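Local coordinates for protein isomerase/lactonizing enzyme (Agrobacterium tumefaciens, PDB 1RVK) that is of unknown function but, as a magnesium-binding member of the enolase superfamily, probably abstracts a proton next to a carboxylate to form a metal-stabilised enolate, at residues I3-R9 with A36-T42; G48-T52 with L367-F373; K169-W173 with M185-C190. All blocks are in the same frame, centred on the assembly; numbering follows the deposited sequence.

Contact 1 (I3-R9 with A36-T42); sequences ITDVEVR and AMLTVRT
Arg41 reaches over the strand pair to Glu7 and grips its carboxylate end-on with two nitrogens, one for each oxygen: NH2 to OE1 at 2.9 Å and NH1 to OE2 at 3.2 Å. The pairing is not coplanar, since the guanidinium and carboxylate planes stand 72° apart and both oxygens are met from above the carboxylate plane. The chain of Arg41 runs straight as far as CD and then bends (chi3 -55°), which turns the guanidinium toward strand 3-9; NH1 also makes a weak bond to Asp5 OD2, while NE is paired with Glu47. Arg9, two residues along the same strand as Glu7 and on the same face, reaches back to this carboxylate, and both its NH1 and NH2 bond to Glu7 OE1, each at 3.0 Å. OE1 therefore accepts three N-H groups, which probably offsets the nearness of the two arginines. Beneath this network the backbones form an antiparallel pair of the N-terminal enolase-superfamily domain, with a classic beta bulge where Thr4 N and Asp5 N both bond to Arg41 O. A water links Arg9 NH1 with Met37 O and Thr39 OG1, the latter hydroxyl also bonded to His49. Arg9 CD lies alongside the selenomethionine methyl Met37 CE at 3.9 Å. On the opposite face Leu38 CD2 touches both Val6 CG1 and Val8 CG2, the latter 3.6 Å away, and helices 59-70 and 98-116 cover these apolar side chains.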
ATOM      1  N   ILE A   3      13.236  15.812  20.102  1.00 17.74           N
ATOM      2  CA  ILE A   3      13.250  14.352  20.153  1.00 16.39           C
ATOM      3  C   ILE A   3      14.340  13.866  21.107  1.00 18.25           C
ATOM      4  O   ILE A   3      15.505  14.262  20.990  1.00 17.69           O
ATOM      5  CB  ILE A   3      13.517  13.758  18.752  1.00 16.98           C
ATOM      6  CG1 ILE A   3      12.369  14.135  17.811  1.00 16.13           C
ATOM      7  CG2 ILE A   3      13.681  12.240  18.841  1.00 14.58           C
ATOM      8  CD1 ILE A   3      12.592  13.730  16.363  1.00 16.70           C
ATOM      9  N   THR A   4      13.965  13.002  22.047  1.00 17.96           N
ATOM     10  CA  THR A   4      14.923  12.480  23.012  1.00 19.69           C
ATOM     11  C   THR A   4      15.192  10.989  22.859  1.00 18.97           C
ATOM     12  O   THR A   4      16.244  10.505  23.276  1.00 17.74           O
ATOM     13  CB  THR A   4      14.457  12.738  24.465  1.00 20.75           C
ATOM     14  OG1 THR A   4      13.159  12.162  24.664  1.00 20.66           O
ATOM     15  CG2 THR A   4      14.397  14.231  24.747  1.00 22.76           C
ATOM     16  N   ASP A   5      14.253  10.261  22.259  1.00 18.98           N
ATOM     17  CA  ASP A   5      14.423   8.818  22.090  1.00 20.30           C
ATOM     18  C   ASP A   5      13.811   8.261  20.808  1.00 19.71           C
ATOM     19  O   ASP A   5      12.795   8.757  20.323  1.00 17.84           O
ATOM     20  CB  ASP A   5      13.782   8.073  23.265  1.00 24.32           C
ATOM     21  CG  ASP A   5      14.333   8.505  24.607  1.00 28.38           C
ATOM     22  OD1 ASP A   5      15.438   8.052  24.970  1.00 32.26           O
ATOM     23  OD2 ASP A   5      13.656   9.300  25.295  1.00 30.68           O
ATOM     24  N   VAL A   6      14.449   7.222  20.277  1.00 18.63           N
ATOM     25  CA  VAL A   6      13.973   6.507  19.094  1.00 19.20           C
ATOM     26  C   VAL A   6      14.104   5.048  19.518  1.00 18.60           C
ATOM     27  O   VAL A   6      15.211   4.557  19.742  1.00 19.00           O
ATOM     28  CB  VAL A   6      14.852   6.757  17.855  1.00 20.16           C
ATOM     29  CG1 VAL A   6      14.324   5.942  16.677  1.00 22.22           C
ATOM     30  CG2 VAL A   6      14.849   8.235  17.506  1.00 20.98           C
ATOM     31  N   GLU A   7      12.976   4.358  19.647  1.00 17.63           N
ATOM     32  CA  GLU A   7      13.001   2.972  20.096  1.00 18.81           C
ATOM     33  C   GLU A   7      12.239   2.016  19.190  1.00 17.25           C
ATOM     34  O   GLU A   7      11.253   2.388  18.558  1.00 17.75           O
ATOM     35  CB  GLU A   7      12.422   2.888  21.508  1.00 20.59           C
ATOM     36  CG  GLU A   7      12.898   4.008  22.424  1.00 25.54           C
ATOM     37  CD  GLU A   7      12.163   4.037  23.752  1.00 27.01           C
ATOM     38  OE1 GLU A   7      10.932   3.813  23.759  1.00 27.71           O
ATOM     39  OE2 GLU A   7      12.815   4.299  24.786  1.00 27.32           O
ATOM     40  N   VAL A   8      12.708   0.775  19.145  1.00 16.89           N
ATOM     41  CA  VAL A   8      12.075  -0.260  18.344  1.00 15.92           C
ATOM     42  C   VAL A   8      11.692  -1.415  19.255  1.00 16.72           C
ATOM     43  O   VAL A   8      12.511  -1.900  20.035  1.00 16.73           O
ATOM     44  CB  VAL A   8      13.021  -0.790  17.245  1.00 16.56           C
ATOM     45  CG1 VAL A   8      12.364  -1.958  16.509  1.00 17.14           C
ATOM     46  CG2 VAL A   8      13.355   0.329  16.265  1.00 16.01           C
ATOM     47  N   ARG A   9      10.439  -1.840  19.159  1.00 15.20           N
ATOM     48  CA  ARG A   9       9.939  -2.950  19.955  1.00 15.87           C
ATOM     49  C   ARG A   9       9.433  -4.017  19.000  1.00 15.48           C
ATOM     50  O   ARG A   9       8.509  -3.778  18.220  1.00 16.60           O
ATOM     51  CB  ARG A   9       8.801  -2.486  20.872  1.00 18.16           C
ATOM     52  CG  ARG A   9       9.238  -1.511  21.956  1.00 18.17           C
ATOM     53  CD  ARG A   9       8.056  -1.034  22.784  1.00 22.48           C
ATOM     54  NE  ARG A   9       8.486  -0.282  23.960  1.00 25.25           N
ATOM     55  CZ  ARG A   9       9.111   0.891  23.919  1.00 27.53           C
ATOM     56  NH1 ARG A   9       9.384   1.465  22.754  1.00 27.30           N
ATOM     57  NH2 ARG A   9       9.472   1.491  25.047  1.00 28.08           N
ATOM     58  N   ALA A  36       7.521  -5.205  14.006  1.00 16.50           N
ATOM     59  CA  ALA A  36       8.246  -4.192  14.758  1.00 14.09           C
ATOM     60  C   ALA A  36       7.468  -2.886  14.856  1.00 15.42           C
ATOM     61  O   ALA A  36       6.752  -2.501  13.931  1.00 14.28           O
ATOM     62  CB  ALA A  36       9.607  -3.939  14.117  1.00 15.90           C
HETATM   63  N   MSE A  37       7.599  -2.217  15.995  1.00 14.35           N
HETATM   64  CA  MSE A  37       6.943  -0.936  16.196  1.00 14.78           C
HETATM   65  C   MSE A  37       8.026   0.080  16.519  1.00 14.72           C
HETATM   66  O   MSE A  37       8.831  -0.128  17.433  1.00 13.48           O
HETATM   67  CB  MSE A  37       5.926  -0.987  17.343  1.00 15.77           C
HETATM   68  CG  MSE A  37       5.260   0.370  17.616  1.00 15.35           C
HETATM   69 SE   MSE A  37       3.889   0.386  19.014  1.00 21.08          SE
HETATM   70  CE  MSE A  37       5.043   0.108  20.547  1.00 18.69           C
ATOM     71  N   LEU A  38       8.058   1.157  15.741  1.00 12.91           N
ATOM     72  CA  LEU A  38       9.025   2.226  15.943  1.00 14.36           C
ATOM     73  C   LEU A  38       8.340   3.326  16.749  1.00 14.00           C
ATOM     74  O   LEU A  38       7.223   3.735  16.422  1.00 14.20           O
ATOM     75  CB  LEU A  38       9.482   2.782  14.591  1.00 16.23           C
ATOM     76  CG  LEU A  38      10.540   3.898  14.532  1.00 19.21           C
ATOM     77  CD1 LEU A  38       9.993   5.184  15.106  1.00 23.89           C
ATOM     78  CD2 LEU A  38      11.789   3.463  15.272  1.00 19.98           C
ATOM     79  N   THR A  39       9.001   3.791  17.805  1.00 13.04           N
ATOM     80  CA  THR A  39       8.457   4.861  18.638  1.00 13.62           C
ATOM     81  C   THR A  39       9.438   6.029  18.726  1.00 14.89           C
ATOM     82  O   THR A  39      10.630   5.834  18.964  1.00 16.26           O
ATOM     83  CB  THR A  39       8.160   4.379  20.084  1.00 16.05           C
ATOM     84  OG1 THR A  39       7.077   3.436  20.076  1.00 16.35           O
ATOM     85  CG2 THR A  39       7.784   5.558  20.971  1.00 17.82           C
ATOM     86  N   VAL A  40       8.930   7.238  18.513  1.00 14.13           N
ATOM     87  CA  VAL A  40       9.737   8.448  18.610  1.00 14.50           C
ATOM     88  C   VAL A  40       9.177   9.234  19.796  1.00 15.68           C
ATOM     89  O   VAL A  40       7.973   9.488  19.861  1.00 15.71           O
ATOM     90  CB  VAL A  40       9.630   9.306  17.330  1.00 15.33           C
ATOM     91  CG1 VAL A  40      10.473  10.572  17.476  1.00 15.16           C
ATOM     92  CG2 VAL A  40      10.095   8.496  16.124  1.00 14.43           C
ATOM     93  N   ARG A  41      10.043   9.610  20.735  1.00 14.71           N
ATOM     94  CA  ARG A  41       9.604  10.344  21.918  1.00 16.71           C
ATOM     95  C   ARG A  41      10.310  11.687  22.066  1.00 15.68           C
ATOM     96  O   ARG A  41      11.484  11.825  21.722  1.00 16.32           O
ATOM     97  CB  ARG A  41       9.846   9.502  23.181  1.00 18.85           C
ATOM     98  CG  ARG A  41       9.371  10.161  24.472  1.00 20.89           C
ATOM     99  CD  ARG A  41       9.708   9.318  25.705  1.00 24.90           C
ATOM    100  NE  ARG A  41       9.182   7.960  25.599  1.00 28.04           N
ATOM    101  CZ  ARG A  41       9.915   6.892  25.301  1.00 28.65           C
ATOM    102  NH1 ARG A  41      11.217   7.015  25.082  1.00 31.02           N
ATOM    103  NH2 ARG A  41       9.344   5.699  25.211  1.00 30.17           N
ATOM    104  N   THR A  42       9.584  12.675  22.585  1.00 17.91           N
ATOM    105  CA  THR A  42      10.135  14.010  22.790  1.00 19.16           C
ATOM    106  C   THR A  42      10.362  14.302  24.277  1.00 20.94           C
ATOM    107  O   THR A  42       9.975  13.514  25.141  1.00 19.90           O
ATOM    108  CB  THR A  42       9.204  15.086  22.199  1.00 20.49           C
ATOM    109  OG1 THR A  42       7.878  14.905  22.709  1.00 23.08           O
ATOM    110  CG2 THR A  42       9.171  14.984  20.680  1.00 21.05           C
TER
HETATM  111  O   HOH W   1       8.336   1.028  19.979  1.00 17.84           O

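Contact 2 (G48-T52 with L367-F373); sequences GHSFT and LGEDIDF
His49 meets Ile371 from its CB onward: CB lies 3.8 Å from Ile371 CD1. Farther out, CG lies near the same methyl, and CD2 touches both that methyl and Phe373 CZ. At the tip, NE2 comes within 3.6 Å of Phe373 CZ and CE1 rests against Phe373 CE2. The pair is a T-shaped (edge-to-face) stack, with the edge of Phe373 directed at the face of His49, ring centroids 5.1 Å apart and planes at 64°. The remaining ring nitrogen, ND1, is hydrogen-bonded to Thr39 on the neighbouring strand, a bond that probably limits rotation of the imidazole. Ile371 packs on a ring from each segment: its CG2 lies over the centre of the Phe373 ring, while CD1 also touches Phe51 CE2 at 3.9 Å. Phe51 turns its edge to the end of Glu369, whose OE1 lies near the ring plane, 3.4 Å from CD2. Segment 367-373, the loop leading into helix 373-378, thereby fastens the C-terminal end of the chain to an edge strand of the N-terminal sheet. Asp110 of helix 98-116 joins in, bonding through its two carboxylate oxygens to His49 N and Leu367 N. No direct hydrogen bond links the two segments; two waters do so instead. One donates to His49 O and, at 2.6 Å, to Glu369 OE1; the other accepts from Phe51 N and donates to that same OE1 at 2.8 Å. Glu369 OE1, with two water protons and the weakly positive ring edge of Phe51 around it, is in surroundings that would favour a negative charge.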
ATOM      1  N   GLY A  48       5.124   9.044  19.231  1.00 16.19           N
ATOM      2  CA  GLY A  48       4.558   8.792  17.919  1.00 15.62           C
ATOM      3  C   GLY A  48       4.991   7.380  17.558  1.00 15.35           C
ATOM      4  O   GLY A  48       6.130   7.000  17.837  1.00 15.67           O
ATOM      5  N   HIS A  49       4.106   6.605  16.936  1.00 14.35           N
ATOM      6  CA  HIS A  49       4.419   5.217  16.597  1.00 14.27           C
ATOM      7  C   HIS A  49       4.095   4.839  15.157  1.00 14.35           C
ATOM      8  O   HIS A  49       3.248   5.458  14.515  1.00 14.91           O
ATOM      9  CB  HIS A  49       3.623   4.272  17.502  1.00 14.70           C
ATOM     10  CG  HIS A  49       3.524   4.725  18.922  1.00 15.37           C
ATOM     11  ND1 HIS A  49       4.531   4.524  19.841  1.00 16.41           N
ATOM     12  CD2 HIS A  49       2.543   5.392  19.577  1.00 17.62           C
ATOM     13  CE1 HIS A  49       4.174   5.047  21.002  1.00 16.38           C
ATOM     14  NE2 HIS A  49       2.974   5.579  20.869  1.00 17.34           N
ATOM     15  N   SER A  50       4.763   3.798  14.669  1.00 14.89           N
ATOM     16  CA  SER A  50       4.521   3.290  13.325  1.00 14.86           C
ATOM     17  C   SER A  50       5.037   1.855  13.234  1.00 15.61           C
ATOM     18  O   SER A  50       6.045   1.511  13.849  1.00 15.79           O
ATOM     19  CB  SER A  50       5.199   4.180  12.280  1.00 16.81           C
ATOM     20  OG  SER A  50       4.588   3.995  11.014  1.00 21.31           O
ATOM     21  N   PHE A  51       4.341   1.025  12.463  1.00 14.51           N
ATOM     22  CA  PHE A  51       4.692  -0.385  12.319  1.00 14.61           C
ATOM     23  C   PHE A  51       5.381  -0.745  11.010  1.00 16.33           C
ATOM     24  O   PHE A  51       5.130  -0.129   9.975  1.00 16.69           O
ATOM     25  CB  PHE A  51       3.424  -1.230  12.455  1.00 13.56           C
ATOM     26  CG  PHE A  51       2.757  -1.102  13.790  1.00 14.44           C
ATOM     27  CD1 PHE A  51       3.180  -1.871  14.867  1.00 14.06           C
ATOM     28  CD2 PHE A  51       1.733  -0.177  13.986  1.00 15.25           C
ATOM     29  CE1 PHE A  51       2.594  -1.724  16.124  1.00 14.44           C
ATOM     30  CE2 PHE A  51       1.141  -0.022  15.239  1.00 15.62           C
ATOM     31  CZ  PHE A  51       1.574  -0.797  16.309  1.00 14.43           C
ATOM     32  N   THR A  52       6.248  -1.755  11.066  1.00 15.41           N
ATOM     33  CA  THR A  52       6.955  -2.235   9.881  1.00 16.27           C
ATOM     34  C   THR A  52       7.641  -3.560  10.193  1.00 15.85           C
ATOM     35  O   THR A  52       7.594  -4.039  11.326  1.00 17.43           O
ATOM     36  CB  THR A  52       8.021  -1.225   9.393  1.00 16.50           C
ATOM     37  OG1 THR A  52       8.449  -1.588   8.075  1.00 16.22           O
ATOM     38  CG2 THR A  52       9.223  -1.212  10.326  1.00 16.91           C
ATOM     39  N   LEU A 367      -2.056   8.985  13.403  1.00 13.63           N
ATOM     40  CA  LEU A 367      -2.478   8.064  12.353  1.00 13.93           C
ATOM     41  C   LEU A 367      -3.741   7.332  12.789  1.00 15.49           C
ATOM     42  O   LEU A 367      -4.374   6.630  11.999  1.00 14.94           O
ATOM     43  CB  LEU A 367      -1.368   7.059  12.044  1.00 14.39           C
ATOM     44  CG  LEU A 367      -0.117   7.651  11.392  1.00 16.63           C
ATOM     45  CD1 LEU A 367       0.990   6.610  11.359  1.00 16.73           C
ATOM     46  CD2 LEU A 367      -0.454   8.134   9.986  1.00 18.59           C
ATOM     47  N   GLY A 368      -4.106   7.502  14.056  1.00 14.72           N
ATOM     48  CA  GLY A 368      -5.314   6.880  14.562  1.00 14.97           C
ATOM     49  C   GLY A 368      -5.273   5.381  14.772  1.00 15.60           C
ATOM     50  O   GLY A 368      -6.320   4.740  14.865  1.00 16.54           O
ATOM     51  N   GLU A 369      -4.080   4.803  14.840  1.00 15.90           N
ATOM     52  CA  GLU A 369      -3.985   3.370  15.065  1.00 15.01           C
ATOM     53  C   GLU A 369      -4.227   3.132  16.558  1.00 16.87           C
ATOM     54  O   GLU A 369      -3.514   3.664  17.411  1.00 17.31           O
ATOM     55  CB  GLU A 369      -2.617   2.848  14.605  1.00 16.16           C
ATOM     56  CG  GLU A 369      -2.366   3.113  13.112  1.00 16.05           C
ATOM     57  CD  GLU A 369      -1.121   2.437  12.556  1.00 14.43           C
ATOM     58  OE1 GLU A 369      -0.032   2.599  13.138  1.00 16.43           O
ATOM     59  OE2 GLU A 369      -1.229   1.749  11.516  1.00 18.08           O
ATOM     60  N   ASP A 370      -5.267   2.358  16.854  1.00 17.55           N
ATOM     61  CA  ASP A 370      -5.667   2.043  18.230  1.00 18.93           C
ATOM     62  C   ASP A 370      -4.768   0.919  18.741  1.00 17.99           C
ATOM     63  O   ASP A 370      -5.165  -0.246  18.786  1.00 17.58           O
ATOM     64  CB  ASP A 370      -7.135   1.604  18.230  1.00 18.96           C
ATOM     65  CG  ASP A 370      -7.785   1.706  19.599  1.00 21.73           C
ATOM     66  OD1 ASP A 370      -8.985   1.373  19.703  1.00 23.37           O
ATOM     67  OD2 ASP A 370      -7.105   2.118  20.562  1.00 19.34           O
ATOM     68  N   ILE A 371      -3.553   1.289  19.133  1.00 17.15           N
ATOM     69  CA  ILE A 371      -2.550   0.333  19.580  1.00 16.71           C
ATOM     70  C   ILE A 371      -2.783  -0.346  20.926  1.00 17.20           C
ATOM     71  O   ILE A 371      -3.036   0.310  21.936  1.00 16.57           O
ATOM     72  CB  ILE A 371      -1.162   1.005  19.596  1.00 16.49           C
ATOM     73  CG1 ILE A 371      -0.903   1.654  18.233  1.00 13.02           C
ATOM     74  CG2 ILE A 371      -0.084  -0.024  19.908  1.00 15.33           C
ATOM     75  CD1 ILE A 371       0.352   2.491  18.170  1.00 13.63           C
ATOM     76  N   ASP A 372      -2.694  -1.673  20.924  1.00 17.11           N
ATOM     77  CA  ASP A 372      -2.861  -2.453  22.146  1.00 18.19           C
ATOM     78  C   ASP A 372      -1.453  -2.640  22.703  1.00 18.45           C
ATOM     79  O   ASP A 372      -0.808  -3.658  22.450  1.00 17.62           O
ATOM     80  CB  ASP A 372      -3.480  -3.819  21.834  1.00 18.17           C
ATOM     81  CG  ASP A 372      -3.928  -4.564  23.089  1.00 20.46           C
ATOM     82  OD1 ASP A 372      -3.346  -4.330  24.169  1.00 19.69           O
ATOM     83  OD2 ASP A 372      -4.856  -5.396  22.990  1.00 18.73           O
ATOM     84  N   PHE A 373      -0.973  -1.647  23.445  1.00 18.51           N
ATOM     85  CA  PHE A 373       0.371  -1.705  24.012  1.00 19.50           C
ATOM     86  C   PHE A 373       0.569  -2.878  24.966  1.00 20.05           C
ATOM     87  O   PHE A 373       1.669  -3.423  25.071  1.00 18.93           O
ATOM     88  CB  PHE A 373       0.705  -0.393  24.724  1.00 19.09           C
ATOM     89  CG  PHE A 373       0.749   0.795  23.807  1.00 20.46           C
ATOM     90  CD1 PHE A 373      -0.382   1.581  23.607  1.00 19.77           C
ATOM     91  CD2 PHE A 373       1.914   1.111  23.117  1.00 21.04           C
ATOM     92  CE1 PHE A 373      -0.355   2.664  22.732  1.00 20.91           C
ATOM     93  CE2 PHE A 373       1.953   2.192  22.238  1.00 20.97           C
ATOM     94  CZ  PHE A 373       0.815   2.970  22.045  1.00 21.52           C
TER
HETATM   95  O   HOH W   2       0.563   4.463  14.837  1.00 18.45           O
HETATM   96  O   HOH W   3       1.979   2.390  11.223  1.00 18.82           O

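Contact 3 (K169-W173 with M185-C190); sequences KLHTW and MDLKAC
Trp173 lays the six-membered part of its indole against one side of helix 183-197, CZ3 lying 3.8 Å from Ala189 CB and 3.5 Å from the backbone oxygen Met185 O. CG is anti to the carbonyl carbon (chi1 -60°), which carries the indole out to the helix, and its CE3 edge faces Asp186 OD2 at 3.6 Å. Ring and carboxylate are nearly coplanar, 16° apart, so the oxygen meets C-H groups rather than the pi face. Thr172 comes at the same carboxylate obliquely, its CB 3.2 Å from OD2. Deeper in, Leu170 CD1 packs on Ala189 CB and Cys190 SG, 4.1 and 4.2 Å away. This is the strand-to-helix half of a beta-alpha-beta unit in the TIM-barrel-like domain of the enolase superfamily. Lys169, on the same strand, bonds to the metal ligand Glu232. Two waters close the polar end of the interface: one bridges Thr172 OG1, Trp173 O and Asp186 OD1, and the other lies 2.7 Å from Asp186 OD2 and also reaches Trp173 O. As Tyr211 OH also bonds to Asp186 OD1, the buried carboxylate has polar partners at both oxygens, which is consistent with its staying ionised beside the apolar packing of Leu170, Trp173 and Ala189.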
ATOM      1  N   LYS A 169     -10.285  -5.342  -7.402  1.00 13.00           N
ATOM      2  CA  LYS A 169      -9.057  -5.504  -8.173  1.00 12.92           C
ATOM      3  C   LYS A 169      -8.514  -6.915  -8.009  1.00 13.48           C
ATOM      4  O   LYS A 169      -8.374  -7.415  -6.893  1.00 12.54           O
ATOM      5  CB  LYS A 169      -7.975  -4.508  -7.741  1.00 13.77           C
ATOM      6  CG  LYS A 169      -6.751  -4.548  -8.666  1.00 11.97           C
ATOM      7  CD  LYS A 169      -5.745  -3.439  -8.373  1.00 11.57           C
ATOM      8  CE  LYS A 169      -4.888  -3.748  -7.152  1.00  8.44           C
ATOM      9  NZ  LYS A 169      -3.987  -2.603  -6.819  1.00  9.76           N
ATOM     10  N   LEU A 170      -8.211  -7.562  -9.125  1.00 12.13           N
ATOM     11  CA  LEU A 170      -7.666  -8.907  -9.059  1.00 13.43           C
ATOM     12  C   LEU A 170      -6.154  -8.889  -9.165  1.00 13.85           C
ATOM     13  O   LEU A 170      -5.595  -8.120  -9.945  1.00 14.29           O
ATOM     14  CB  LEU A 170      -8.174  -9.775 -10.214  1.00 15.69           C
ATOM     15  CG  LEU A 170      -9.647 -10.052 -10.498  1.00 18.30           C
ATOM     16  CD1 LEU A 170      -9.717 -11.108 -11.593  1.00 19.51           C
ATOM     17  CD2 LEU A 170     -10.354 -10.553  -9.251  1.00 25.13           C
ATOM     18  N   HIS A 171      -5.499  -9.711  -8.351  1.00 13.97           N
ATOM     19  CA  HIS A 171      -4.056  -9.903  -8.449  1.00 13.76           C
ATOM     20  C   HIS A 171      -4.129 -11.346  -8.936  1.00 14.46           C
ATOM     21  O   HIS A 171      -4.691 -12.195  -8.243  1.00 14.09           O
ATOM     22  CB  HIS A 171      -3.345  -9.862  -7.086  1.00 13.15           C
ATOM     23  CG  HIS A 171      -3.108  -8.479  -6.560  1.00 14.75           C
ATOM     24  ND1 HIS A 171      -4.049  -7.786  -5.831  1.00 14.54           N
ATOM     25  CD2 HIS A 171      -2.029  -7.663  -6.653  1.00 16.86           C
ATOM     26  CE1 HIS A 171      -3.563  -6.604  -5.495  1.00 14.60           C
ATOM     27  NE2 HIS A 171      -2.339  -6.503  -5.982  1.00 13.99           N
ATOM     28  N   THR A 172      -3.609 -11.631 -10.125  1.00 12.29           N
ATOM     29  CA  THR A 172      -3.692 -12.989 -10.642  1.00 14.09           C
ATOM     30  C   THR A 172      -2.519 -13.896 -10.268  1.00 13.20           C
ATOM     31  O   THR A 172      -1.732 -13.561  -9.384  1.00 15.05           O
ATOM     32  CB  THR A 172      -3.934 -12.971 -12.169  1.00 15.27           C
ATOM     33  OG1 THR A 172      -3.126 -11.954 -12.779  1.00 15.41           O
ATOM     34  CG2 THR A 172      -5.402 -12.667 -12.453  1.00 16.27           C
ATOM     35  N   TRP A 173      -2.413 -15.047 -10.926  1.00 14.25           N
ATOM     36  CA  TRP A 173      -1.368 -16.027 -10.611  1.00 13.64           C
ATOM     37  C   TRP A 173       0.062 -15.652 -10.979  1.00 15.10           C
ATOM     38  O   TRP A 173       0.338 -15.189 -12.088  1.00 14.85           O
ATOM     39  CB  TRP A 173      -1.714 -17.367 -11.257  1.00 15.21           C
ATOM     40  CG  TRP A 173      -3.021 -17.929 -10.793  1.00 13.68           C
ATOM     41  CD1 TRP A 173      -3.238 -18.714  -9.693  1.00 12.10           C
ATOM     42  CD2 TRP A 173      -4.297 -17.749 -11.416  1.00 12.50           C
ATOM     43  NE1 TRP A 173      -4.572 -19.034  -9.596  1.00 11.50           N
ATOM     44  CE2 TRP A 173      -5.246 -18.454 -10.639  1.00 12.64           C
ATOM     45  CE3 TRP A 173      -4.733 -17.059 -12.556  1.00 13.42           C
ATOM     46  CZ2 TRP A 173      -6.606 -18.489 -10.965  1.00 12.57           C
ATOM     47  CZ3 TRP A 173      -6.089 -17.095 -12.883  1.00 12.92           C
ATOM     48  CH2 TRP A 173      -7.008 -17.807 -12.086  1.00 13.66           C
HETATM   49  N   MSE A 185      -4.989 -17.650 -18.619  1.00 15.64           N
HETATM   50  CA  MSE A 185      -5.634 -17.910 -17.335  1.00 15.74           C
HETATM   51  C   MSE A 185      -6.040 -16.596 -16.684  1.00 14.84           C
HETATM   52  O   MSE A 185      -7.143 -16.474 -16.150  1.00 14.93           O
HETATM   53  CB  MSE A 185      -4.695 -18.679 -16.398  1.00 17.36           C
HETATM   54  CG  MSE A 185      -4.552 -20.156 -16.722  1.00 18.58           C
HETATM   55 SE   MSE A 185      -6.225 -21.120 -16.506  1.00 28.75          SE
HETATM   56  CE  MSE A 185      -6.204 -21.329 -14.596  1.00 23.73           C
ATOM     57  N   ASP A 186      -5.145 -15.613 -16.726  1.00 13.90           N
ATOM     58  CA  ASP A 186      -5.432 -14.304 -16.147  1.00 12.83           C
ATOM     59  C   ASP A 186      -6.692 -13.714 -16.775  1.00 13.32           C
ATOM     60  O   ASP A 186      -7.555 -13.177 -16.076  1.00 13.20           O
ATOM     61  CB  ASP A 186      -4.251 -13.354 -16.382  1.00 13.84           C
ATOM     62  CG  ASP A 186      -3.017 -13.746 -15.592  1.00 15.37           C
ATOM     63  OD1 ASP A 186      -1.962 -13.094 -15.774  1.00 15.21           O
ATOM     64  OD2 ASP A 186      -3.095 -14.697 -14.785  1.00 13.99           O
ATOM     65  N   LEU A 187      -6.800 -13.814 -18.096  1.00 13.49           N
ATOM     66  CA  LEU A 187      -7.964 -13.280 -18.793  1.00 13.54           C
ATOM     67  C   LEU A 187      -9.235 -14.042 -18.438  1.00 14.82           C
ATOM     68  O   LEU A 187     -10.310 -13.449 -18.377  1.00 12.70           O
ATOM     69  CB  LEU A 187      -7.744 -13.302 -20.308  1.00 15.07           C
ATOM     70  CG  LEU A 187      -6.810 -12.214 -20.846  1.00 17.14           C
ATOM     71  CD1 LEU A 187      -6.537 -12.439 -22.326  1.00 17.14           C
ATOM     72  CD2 LEU A 187      -7.443 -10.854 -20.616  1.00 17.77           C
ATOM     73  N   LYS A 188      -9.119 -15.348 -18.207  1.00 14.56           N
ATOM     74  CA  LYS A 188     -10.292 -16.140 -17.835  1.00 16.32           C
ATOM     75  C   LYS A 188     -10.807 -15.690 -16.475  1.00 14.94           C
ATOM     76  O   LYS A 188     -12.013 -15.651 -16.240  1.00 14.15           O
ATOM     77  CB  LYS A 188      -9.964 -17.632 -17.763  1.00 16.75           C
ATOM     78  CG  LYS A 188      -9.780 -18.321 -19.107  1.00 22.33           C
ATOM     79  CD  LYS A 188      -9.822 -19.833 -18.924  1.00 24.93           C
ATOM     80  CE  LYS A 188      -9.232 -20.572 -20.114  1.00 30.25           C
ATOM     81  NZ  LYS A 188      -7.747 -20.418 -20.175  1.00 34.89           N
ATOM     82  N   ALA A 189      -9.886 -15.366 -15.573  1.00 14.71           N
ATOM     83  CA  ALA A 189     -10.271 -14.906 -14.243  1.00 12.83           C
ATOM     84  C   ALA A 189     -11.002 -13.578 -14.372  1.00 14.49           C
ATOM     85  O   ALA A 189     -12.047 -13.368 -13.758  1.00 13.42           O
ATOM     86  CB  ALA A 189      -9.040 -14.741 -13.365  1.00 14.03           C
ATOM     87  N   CYS A 190     -10.445 -12.680 -15.179  1.00 13.53           N
ATOM     88  CA  CYS A 190     -11.056 -11.372 -15.383  1.00 12.96           C
ATOM     89  C   CYS A 190     -12.455 -11.502 -15.971  1.00 13.19           C
ATOM     90  O   CYS A 190     -13.387 -10.809 -15.549  1.00 14.10           O
ATOM     91  CB  CYS A 190     -10.180 -10.519 -16.301  1.00 12.60           C
ATOM     92  SG  CYS A 190      -8.637  -9.984 -15.511  1.00 15.78           S
TER
HETATM   93  O   HOH W   4      -0.769 -12.981 -13.489  1.00 15.71           O
HETATM   94  O   HOH W   5      -0.959 -16.276 -14.307  1.00 15.47           O

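Overall arrangement
From the N terminus, contact 1 comes first: strand 3-15 is followed by two short strands, and strand 30-42 returns to pair with it. The next strand, 47-52, extends the same sheet and starts contact 2, whose partner lies 315 residues on, so that this long loop takes in the barrel. Contact 3 forms within that loop, as a local closure of 12 residues between a barrel strand and the helix after it. Contacts 1 and 2 adjoin, their centres 12 Å apart, and share the N-terminal sheet; contact 3 is on the other side of the chain's centre, about 34 Å from contact 2 between centres. Contact 2 alone of the three joins the two domains.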